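Local coordinates for glucan-binding protein C, GbpC (Streptococcus mutans UA159, PDB 5UQZ) that probably binds glucan at the streptococcal cell surface and mediates both sucrose-independent and sucrose-dependent adherence, here as a calcium-binding fragment of the longer wall-anchored protein, at residues A37-A40 with A41-Y45; Y82-K85 with E86-Q89; Y7-A10 with K11-P15; H227-K231 with Y232-V236. All blocks are in the same frame, centred on the assembly; numbering follows the deposited sequence. Where two conformers were deposited one is given.

Interaction 1: A37-A40 with A41-Y45; sequences AQKA and AYEQY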
# COMPACT_ATOMS: atom_id res chain seq x y z
N ALA A 37 -7.70 -9.03 18.19
CA ALA A 37 -7.22 -7.72 17.74
C ALA A 37 -8.17 -7.10 16.73
O ALA A 37 -8.51 -5.90 16.82
CB ALA A 37 -5.85 -7.90 17.13
N GLN A 38 -8.66 -7.89 15.77
CA GLN A 38 -9.57 -7.35 14.77
C GLN A 38 -10.88 -6.91 15.40
O GLN A 38 -11.43 -5.86 15.05
CB GLN A 38 -9.89 -8.40 13.73
CG GLN A 38 -8.75 -8.72 12.82
CD GLN A 38 -9.06 -9.86 11.90
OE1 GLN A 38 -8.56 -10.98 12.07
NE2 GLN A 38 -9.87 -9.57 10.91
N LYS A 39 -11.38 -7.73 16.34
CA LYS A 39 -12.64 -7.39 16.98
C LYS A 39 -12.52 -6.09 17.77
O LYS A 39 -13.40 -5.24 17.72
CB LYS A 39 -13.05 -8.54 17.89
CG LYS A 39 -14.39 -8.31 18.55
CD LYS A 39 -15.55 -8.41 17.57
CE LYS A 39 -16.93 -8.56 18.27
NZ LYS A 39 -18.04 -8.42 17.30
N ALA A 40 -11.42 -5.92 18.53
CA ALA A 40 -11.24 -4.70 19.30
C ALA A 40 -11.18 -3.49 18.38
O ALA A 40 -11.77 -2.45 18.69
CB ALA A 40 -9.96 -4.79 20.12
N ALA A 41 -10.42 -3.59 17.28
CA ALA A 41 -10.33 -2.46 16.36
C ALA A 41 -11.68 -2.14 15.73
O ALA A 41 -12.05 -0.96 15.60
CB ALA A 41 -9.29 -2.80 15.29
N TYR A 42 -12.44 -3.18 15.32
CA TYR A 42 -13.76 -2.99 14.73
C TYR A 42 -14.72 -2.34 15.72
O TYR A 42 -15.44 -1.40 15.36
CB TYR A 42 -14.29 -4.34 14.28
CG TYR A 42 -15.66 -4.29 13.62
CD1 TYR A 42 -15.89 -3.50 12.51
CD2 TYR A 42 -16.70 -5.08 14.11
CE1 TYR A 42 -17.12 -3.51 11.88
CE2 TYR A 42 -17.95 -5.08 13.49
CZ TYR A 42 -18.15 -4.29 12.37
OH TYR A 42 -19.36 -4.30 11.73
N GLU A 43 -14.71 -2.81 16.97
CA GLU A 43 -15.63 -2.22 17.92
C GLU A 43 -15.26 -0.77 18.18
O GLU A 43 -16.15 0.08 18.37
CB GLU A 43 -15.65 -3.04 19.21
CG GLU A 43 -16.24 -4.43 19.06
CD GLU A 43 -17.69 -4.45 18.55
OE1 GLU A 43 -18.48 -3.54 18.88
OE2 GLU A 43 -18.01 -5.40 17.80
N GLN A 44 -13.96 -0.47 18.26
CA GLN A 44 -13.56 0.92 18.43
C GLN A 44 -14.00 1.79 17.26
O GLN A 44 -14.49 2.91 17.45
CB GLN A 44 -12.04 1.01 18.65
CG GLN A 44 -11.54 2.43 18.88
CD GLN A 44 -12.11 3.08 20.15
OE1 GLN A 44 -12.64 2.40 21.02
NE2 GLN A 44 -11.99 4.41 20.24
N TYR A 45 -13.80 1.29 16.03
CA TYR A 45 -14.21 2.05 14.87
C TYR A 45 -15.72 2.31 14.88
O TYR A 45 -16.17 3.44 14.61
CB TYR A 45 -13.79 1.30 13.61
CG TYR A 45 -14.10 2.07 12.34
CD1 TYR A 45 -13.63 3.39 12.14
CD2 TYR A 45 -14.93 1.52 11.36
CE1 TYR A 45 -13.93 4.12 10.99
CE2 TYR A 45 -15.23 2.24 10.18
CZ TYR A 45 -14.73 3.52 10.00
OH TYR A 45 -15.02 4.22 8.87
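An i to i+4 salt bridge between Lys39 and Glu43 ties successive turns of the long alpha-helix 3-51, near the end where that helix meets the globular, beta-rich part of the fragment. The surrounding stretch belongs to a predicted coiled coil. Beneath the ion pair runs a regular alpha-helical backbone with four i to i+4 bonds, from Ala41 N to Ala37 O through Gln44 N to Ala40 O; the third of them joins Glu43 N to Lys39 O at 2.9 Å. Lys39 O also has Glu43 CG lying 3.2 Å away, because the first torsion of the glutamate (chi1 -67°) sets CG beside its backbone N and anti to its carbonyl carbon. A further bend at chi2 then decides where the carboxylate goes. The lysine starts with CG anti to its own N (chi1 -177°) and bends at chi2, which carries its ammonium end forward to the carboxylate. Glu43 OE2 alone makes the bridge; it also has a long, weak ion pair with Lys46, so it probably feels two positive charges. The other sides of the helix serve different neighbours. Ala41 is buried, with its methyl against Tyr299, while Gln38 packs on Phe276 and Thr297, and Tyr45 reaches Val58 and Glu59 of helix 57-60. Ala41, Gln38 and Tyr45 thus pack the helix against the globular part, while Lys39 and Glu43 pair along its surface. Lys39 NZ meets Glu43 OE2 at 3.1 Å on the anti side of the oxygen, 24° out of the carboxylate plane.

Interaction 2: Y82-K85 with E86-Q89; sequences YLTK and EARQ
The guanidinium group of Arg88 has Lys85 CG over one face, 4.0 Å above the plane and displaced toward the rim, while a water lies in plane at its edge. The two chains run side by side in the same direction, and Lys85 CD comes within 3.8 Å of Arg88 NH2. Lys85 is extended beyond CG, whereas Arg88 bends at chi3 (56°), which turns its flat end alongside the lysine. The water accepts from Lys85 NZ at 2.7 Å and from Arg88 NH2 at 3.1 Å, bridging the two cationic ends. Helix 85-91 follows strand 82-83 with Thr84 between them as its N-cap: OG1 sits between the backbone N and the carbonyl carbon (chi1 67°) and accepts from Ala87 N at 3.0 Å. Thr84 O then takes Arg88 N, and Lys85 O takes Gln89 N, so the first turn is closed by side chain and backbone together. Leu83 fills the inner side of the junction, its CD1 3.7 Å from Ala87 CB and its CD2 3.8 Å from Arg88 CB; beyond them, Leu83 also packs on Trp123 and Phe110. Lys85 NZ has its strongest partner in a salt bridge to Glu120, to which Arg88 NH1 makes a long, weak ion pair. The shared carboxylate and the bridging water probably offset the like charges of Lys85 NZ and Arg88 NH2, 4.7 Å apart, and let the two chains lie together beside a capped helix start.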
# COMPACT_ATOMS: atom_id res chain seq x y z
N TYR A 82 12.32 8.58 -20.56
CA TYR A 82 11.38 7.47 -20.58
C TYR A 82 12.11 6.15 -20.80
O TYR A 82 13.11 6.08 -21.52
CB TYR A 82 10.37 7.65 -21.70
CG TYR A 82 9.49 8.88 -21.52
CD1 TYR A 82 8.29 8.81 -20.84
CD2 TYR A 82 9.87 10.12 -22.07
CE1 TYR A 82 7.50 9.93 -20.70
CE2 TYR A 82 9.06 11.24 -21.96
CZ TYR A 82 7.87 11.12 -21.28
OH TYR A 82 7.06 12.22 -21.15
N LEU A 83 11.62 5.07 -20.16
CA LEU A 83 12.20 3.76 -20.40
C LEU A 83 11.75 3.27 -21.76
O LEU A 83 10.56 3.26 -22.06
CB LEU A 83 11.72 2.82 -19.28
CG LEU A 83 12.31 1.42 -19.31
CD1 LEU A 83 13.79 1.45 -18.95
CD2 LEU A 83 11.53 0.50 -18.32
N THR A 84 12.69 2.82 -22.58
CA THR A 84 12.29 2.31 -23.89
C THR A 84 11.44 1.05 -23.72
O THR A 84 11.55 0.32 -22.73
CB THR A 84 13.50 1.99 -24.78
OG1 THR A 84 14.20 0.87 -24.19
CG2 THR A 84 14.39 3.22 -24.98
N LYS A 85 10.56 0.79 -24.68
CA LYS A 85 9.78 -0.43 -24.58
C LYS A 85 10.65 -1.67 -24.65
O LYS A 85 10.34 -2.66 -24.00
CB LYS A 85 8.64 -0.46 -25.61
CG LYS A 85 7.50 0.48 -25.20
CD LYS A 85 6.24 0.23 -25.96
CE LYS A 85 5.10 1.10 -25.42
NZ LYS A 85 3.83 0.84 -26.16
N GLU A 86 11.73 -1.64 -25.44
CA GLU A 86 12.65 -2.77 -25.44
C GLU A 86 13.24 -3.04 -24.07
O GLU A 86 13.33 -4.19 -23.64
CB GLU A 86 13.76 -2.55 -26.46
CG GLU A 86 14.74 -3.72 -26.49
CD GLU A 86 15.66 -3.61 -27.66
OE1 GLU A 86 15.70 -2.55 -28.30
OE2 GLU A 86 16.35 -4.61 -27.93
N ALA A 87 13.63 -1.98 -23.35
CA ALA A 87 14.17 -2.19 -22.01
C ALA A 87 13.09 -2.65 -21.03
O ALA A 87 13.35 -3.51 -20.18
CB ALA A 87 14.87 -0.93 -21.52
N ARG A 88 11.87 -2.10 -21.13
CA ARG A 88 10.78 -2.59 -20.31
C ARG A 88 10.57 -4.09 -20.53
O ARG A 88 10.44 -4.87 -19.58
CB ARG A 88 9.51 -1.81 -20.63
CG ARG A 88 8.32 -2.18 -19.68
CD ARG A 88 6.97 -1.78 -20.25
NE ARG A 88 6.74 -2.36 -21.57
CZ ARG A 88 5.71 -2.07 -22.37
NH1 ARG A 88 4.76 -1.22 -21.99
NH2 ARG A 88 5.63 -2.64 -23.56
N GLN A 89 10.54 -4.51 -21.80
CA GLN A 89 10.37 -5.93 -22.13
C GLN A 89 11.49 -6.76 -21.52
O GLN A 89 11.25 -7.85 -20.96
CB GLN A 89 10.39 -6.13 -23.66
CG GLN A 89 9.21 -5.62 -24.47
CD GLN A 89 9.54 -5.45 -25.97
OE1 GLN A 89 10.49 -6.06 -26.49
NE2 GLN A 89 8.79 -4.57 -26.64
O HOH W 1 3.04 -1.28 -24.65

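Interaction 3: Y7-A10 with K11-P15; sequences YQKA and KAEFP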
# COMPACT_ATOMS: atom_id res chain seq x y z
N TYR A 7 -11.11 -51.19 13.45
CA TYR A 7 -10.15 -51.04 14.53
C TYR A 7 -8.75 -50.77 13.98
O TYR A 7 -8.04 -49.86 14.45
CB TYR A 7 -10.15 -52.32 15.38
CG TYR A 7 -8.96 -52.43 16.31
CD1 TYR A 7 -8.96 -51.81 17.56
CD2 TYR A 7 -7.84 -53.18 15.95
CE1 TYR A 7 -7.90 -51.95 18.44
CE2 TYR A 7 -6.75 -53.30 16.81
CZ TYR A 7 -6.80 -52.68 18.05
OH TYR A 7 -5.73 -52.81 18.89
N GLN A 8 -8.33 -51.55 12.98
CA GLN A 8 -6.96 -51.41 12.47
C GLN A 8 -6.79 -50.07 11.76
O GLN A 8 -5.72 -49.45 11.86
CB GLN A 8 -6.56 -52.58 11.57
CG GLN A 8 -6.51 -53.95 12.28
CD GLN A 8 -5.28 -54.19 13.20
OE1 GLN A 8 -4.53 -53.26 13.55
NE2 GLN A 8 -5.10 -55.44 13.60
N LYS A 9 -7.81 -49.61 11.04
CA LYS A 9 -7.73 -48.30 10.40
C LYS A 9 -7.64 -47.19 11.44
O LYS A 9 -6.83 -46.26 11.31
CB LYS A 9 -8.94 -48.09 9.49
CG LYS A 9 -8.99 -46.74 8.77
CD LYS A 9 -10.16 -46.72 7.77
CE LYS A 9 -10.01 -45.65 6.71
NZ LYS A 9 -10.09 -44.28 7.29
N ALA A 10 -8.50 -47.24 12.46
CA ALA A 10 -8.46 -46.17 13.45
C ALA A 10 -7.11 -46.14 14.14
O ALA A 10 -6.53 -45.07 14.35
CB ALA A 10 -9.59 -46.30 14.46
N LYS A 11 -6.56 -47.32 14.46
CA LYS A 11 -5.27 -47.37 15.13
C LYS A 11 -4.16 -46.83 14.23
O LYS A 11 -3.31 -46.05 14.67
CB LYS A 11 -5.00 -48.81 15.54
CG LYS A 11 -3.63 -49.03 16.14
CD LYS A 11 -3.53 -50.50 16.58
CE LYS A 11 -2.14 -50.88 16.96
NZ LYS A 11 -2.15 -52.26 17.49
N ALA A 12 -4.15 -47.26 12.97
CA ALA A 12 -3.09 -46.84 12.06
C ALA A 12 -3.09 -45.34 11.81
O ALA A 12 -2.03 -44.75 11.63
CB ALA A 12 -3.23 -47.59 10.73
N GLU A 13 -4.27 -44.72 11.78
CA GLU A 13 -4.41 -43.31 11.43
C GLU A 13 -4.26 -42.39 12.62
O GLU A 13 -4.13 -41.18 12.43
CB GLU A 13 -5.79 -43.10 10.79
CG GLU A 13 -5.92 -43.77 9.40
CD GLU A 13 -7.22 -43.46 8.67
OE1 GLU A 13 -8.14 -42.86 9.27
OE2 GLU A 13 -7.31 -43.83 7.47
N PHE A 14 -4.26 -42.93 13.84
CA PHE A 14 -4.27 -42.08 15.02
C PHE A 14 -3.05 -41.16 15.11
O PHE A 14 -3.25 -39.98 15.42
CB PHE A 14 -4.50 -42.92 16.28
CG PHE A 14 -5.03 -42.12 17.47
CD1 PHE A 14 -6.16 -41.32 17.35
CD2 PHE A 14 -4.40 -42.20 18.70
CE1 PHE A 14 -6.66 -40.61 18.45
CE2 PHE A 14 -4.88 -41.49 19.81
CZ PHE A 14 -6.03 -40.67 19.67
N PRO A 15 -1.82 -41.61 14.86
CA PRO A 15 -0.69 -40.68 14.95
C PRO A 15 -0.84 -39.50 14.02
O PRO A 15 -0.62 -38.36 14.45
CB PRO A 15 0.52 -41.56 14.61
CG PRO A 15 0.09 -42.95 15.04
CD PRO A 15 -1.37 -43.02 14.73
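Lys9 leaves the backbone with CG anti to N (chi1 179°), runs on extended and bends only at its last torsion (chi4 -66°), which swings NZ onto the carboxylate of Glu13 one helical turn later. The glutamate is extended beyond CG and crosses the lysine at a slant. Lys9 NZ reaches Glu13 OE2 at 2.8 Å on its syn side, and a second, weak bond to Glu13 OE1 measures 3.1 Å, so both oxygens share this i to i+4 salt bridge. The lysine's aliphatic part joins in, with Lys9 CG 3.6 Å from Glu13 OE2. Tyr7 and Lys11 form a looser pair, lying side by side and pointing the same way, with Lys11 CD 3.9 Å from Tyr7 OH. Backbone bonds link Lys11 N to Tyr7 O and Ala12 N to Gln8 O, each at 2.9 Å. Glu13 N follows with Lys9 O, but Pro15 has no N-H to give, and the helix is kinked there. Near the N-terminus of helix 3-51, far from the beta-sheets, this part of the helix has the C-terminal tail for company: Phe14 packs on Lys350, Pro351 and Leu353, and Ala10 touches Leu353.

Interaction 4: H227-K231 with Y232-V236; sequences HWTTK and YGDHV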
# COMPACT_ATOMS: atom_id res chain seq x y z
N HIS A 227 6.65 -1.45 7.75
CA HIS A 227 7.90 -1.35 8.47
C HIS A 227 8.33 -2.79 8.74
O HIS A 227 7.68 -3.52 9.50
CB HIS A 227 7.69 -0.60 9.79
CG HIS A 227 8.95 -0.41 10.59
ND1 HIS A 227 9.01 0.42 11.70
CD2 HIS A 227 10.20 -0.92 10.44
CE1 HIS A 227 10.24 0.41 12.18
NE2 HIS A 227 10.98 -0.40 11.44
N TRP A 228 9.40 -3.22 8.10
CA TRP A 228 9.96 -4.53 8.37
C TRP A 228 11.41 -4.41 8.81
O TRP A 228 12.12 -3.51 8.35
CB TRP A 228 9.81 -5.50 7.18
CG TRP A 228 10.33 -5.11 5.78
CD1 TRP A 228 9.57 -4.68 4.71
CD2 TRP A 228 11.69 -5.17 5.31
NE1 TRP A 228 10.38 -4.49 3.60
CE2 TRP A 228 11.68 -4.78 3.94
CE3 TRP A 228 12.91 -5.51 5.90
CZ2 TRP A 228 12.84 -4.73 3.17
CZ3 TRP A 228 14.07 -5.45 5.12
CH2 TRP A 228 14.02 -5.06 3.79
N THR A 229 11.81 -5.27 9.74
CA THR A 229 13.16 -5.26 10.28
C THR A 229 13.72 -6.66 10.16
O THR A 229 13.21 -7.60 10.81
CB THR A 229 13.17 -4.78 11.73
OG1 THR A 229 12.52 -3.51 11.85
CG2 THR A 229 14.59 -4.63 12.21
N THR A 230 14.74 -6.82 9.32
CA THR A 230 15.36 -8.12 9.14
C THR A 230 16.86 -7.90 8.99
O THR A 230 17.35 -6.76 9.00
CB THR A 230 14.87 -8.85 7.89
OG1 THR A 230 15.42 -8.25 6.72
CG2 THR A 230 13.35 -8.90 7.78
N LYS A 231 17.58 -9.00 8.80
CA LYS A 231 19.00 -8.91 8.51
C LYS A 231 19.30 -8.03 7.31
O LYS A 231 20.42 -7.52 7.20
CB LYS A 231 19.52 -10.35 8.24
CG LYS A 231 20.98 -10.46 7.88
CD LYS A 231 21.42 -11.92 7.71
CE LYS A 231 20.70 -12.64 6.57
NZ LYS A 231 21.41 -13.90 6.17
N TYR A 232 18.33 -7.84 6.43
CA TYR A 232 18.54 -7.10 5.20
C TYR A 232 18.04 -5.67 5.25
O TYR A 232 18.11 -4.98 4.23
CB TYR A 232 17.90 -7.84 4.02
CG TYR A 232 18.54 -9.20 3.82
CD1 TYR A 232 19.74 -9.32 3.13
CD2 TYR A 232 17.97 -10.35 4.35
CE1 TYR A 232 20.34 -10.55 2.97
CE2 TYR A 232 18.57 -11.60 4.18
CZ TYR A 232 19.75 -11.67 3.49
OH TYR A 232 20.36 -12.89 3.33
N GLY A 233 17.55 -5.19 6.40
CA GLY A 233 17.20 -3.77 6.48
C GLY A 233 16.28 -3.47 7.64
O GLY A 233 15.68 -4.35 8.24
N ASP A 234 16.15 -2.16 7.92
CA ASP A 234 15.12 -1.63 8.80
C ASP A 234 14.31 -0.70 7.89
O ASP A 234 14.44 0.52 7.90
CB ASP A 234 15.73 -0.89 9.98
CG ASP A 234 14.68 -0.48 10.98
OD1 ASP A 234 13.56 -1.04 10.98
OD2 ASP A 234 14.96 0.40 11.81
N HIS A 235 13.44 -1.31 7.10
CA HIS A 235 12.73 -0.66 6.00
C HIS A 235 11.45 -0.02 6.53
O HIS A 235 10.61 -0.73 7.10
CB HIS A 235 12.34 -1.77 5.04
CG HIS A 235 11.50 -1.33 3.88
ND1 HIS A 235 11.99 -1.25 2.59
CD2 HIS A 235 10.18 -1.01 3.79
CE1 HIS A 235 11.00 -0.93 1.76
NE2 HIS A 235 9.89 -0.77 2.47
N VAL A 236 11.32 1.30 6.38
CA VAL A 236 10.17 2.01 6.92
C VAL A 236 9.61 2.91 5.83
O VAL A 236 10.35 3.65 5.16
CB VAL A 236 10.55 2.86 8.17
CG1 VAL A 236 9.28 3.43 8.82
CG2 VAL A 236 11.37 2.12 9.19
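Strands 227-230 and 233-236 run antiparallel as a beta hairpin, 179° between their directions, closed by a type I turn from Thr230 to Gly233. Trp228 with His235 and Thr230 with Gly233 are its hydrogen-bonded pairs. Trp228 CG is tucked between its backbone N and carbonyl carbon (chi1 54°), which lays the indole over His235. The imidazole and the five-membered ring of Trp228 form an offset stack, centroids 4.2 Å apart and planes 9° apart, while His235 CB sits 3.4 Å from the centroid of the six-membered ring as a CH-pi contact. His235 also bonds to Asn319 and, through NE2, to Glu237, a calcium ligand, which makes it a probable second-shell residue of the metal site. Tyr232 N donates to Thr230 OG1 at 3.0 Å, bracing the turn; Gly233 adopts a conformation in practice reserved for glycine, since a CB would run into the preceding carbonyl O. On the face carrying His227, Thr229, Asp234 and Val236, Val236 CG2 stands over the centre of the His227 ring, whose ND1 bonds to Ser263 O. Asp234 OD1 takes two donors from opposite faces of its carboxylate plane: Thr229 OG1 at 2.8 Å, from above, and His227 NE2 at 2.7 Å, near the imidazole plane.

How the interactions relate
Along the chain the order is interaction 3, interaction 1, interaction 2 and interaction 4. Interactions 3 and 1 share helix 3-51, with centres about 43 Å apart, the former near its N-terminus and the latter where it joins the beta-rich body. Interaction 2, at the start of helix 85-91, lies on the opposite side of the chain's centre from interaction 1, about 46 Å between centres. Interaction 4 belongs to the hairpin 227-230/233-240 of the large antiparallel sheet, about 27 Å from interaction 1 and 31 Å from interaction 2 between centres, and sits nearest the calcium ion. None touch: they are separate local contacts in the projecting helix, at a helix start and in the hairpin beside the calcium site.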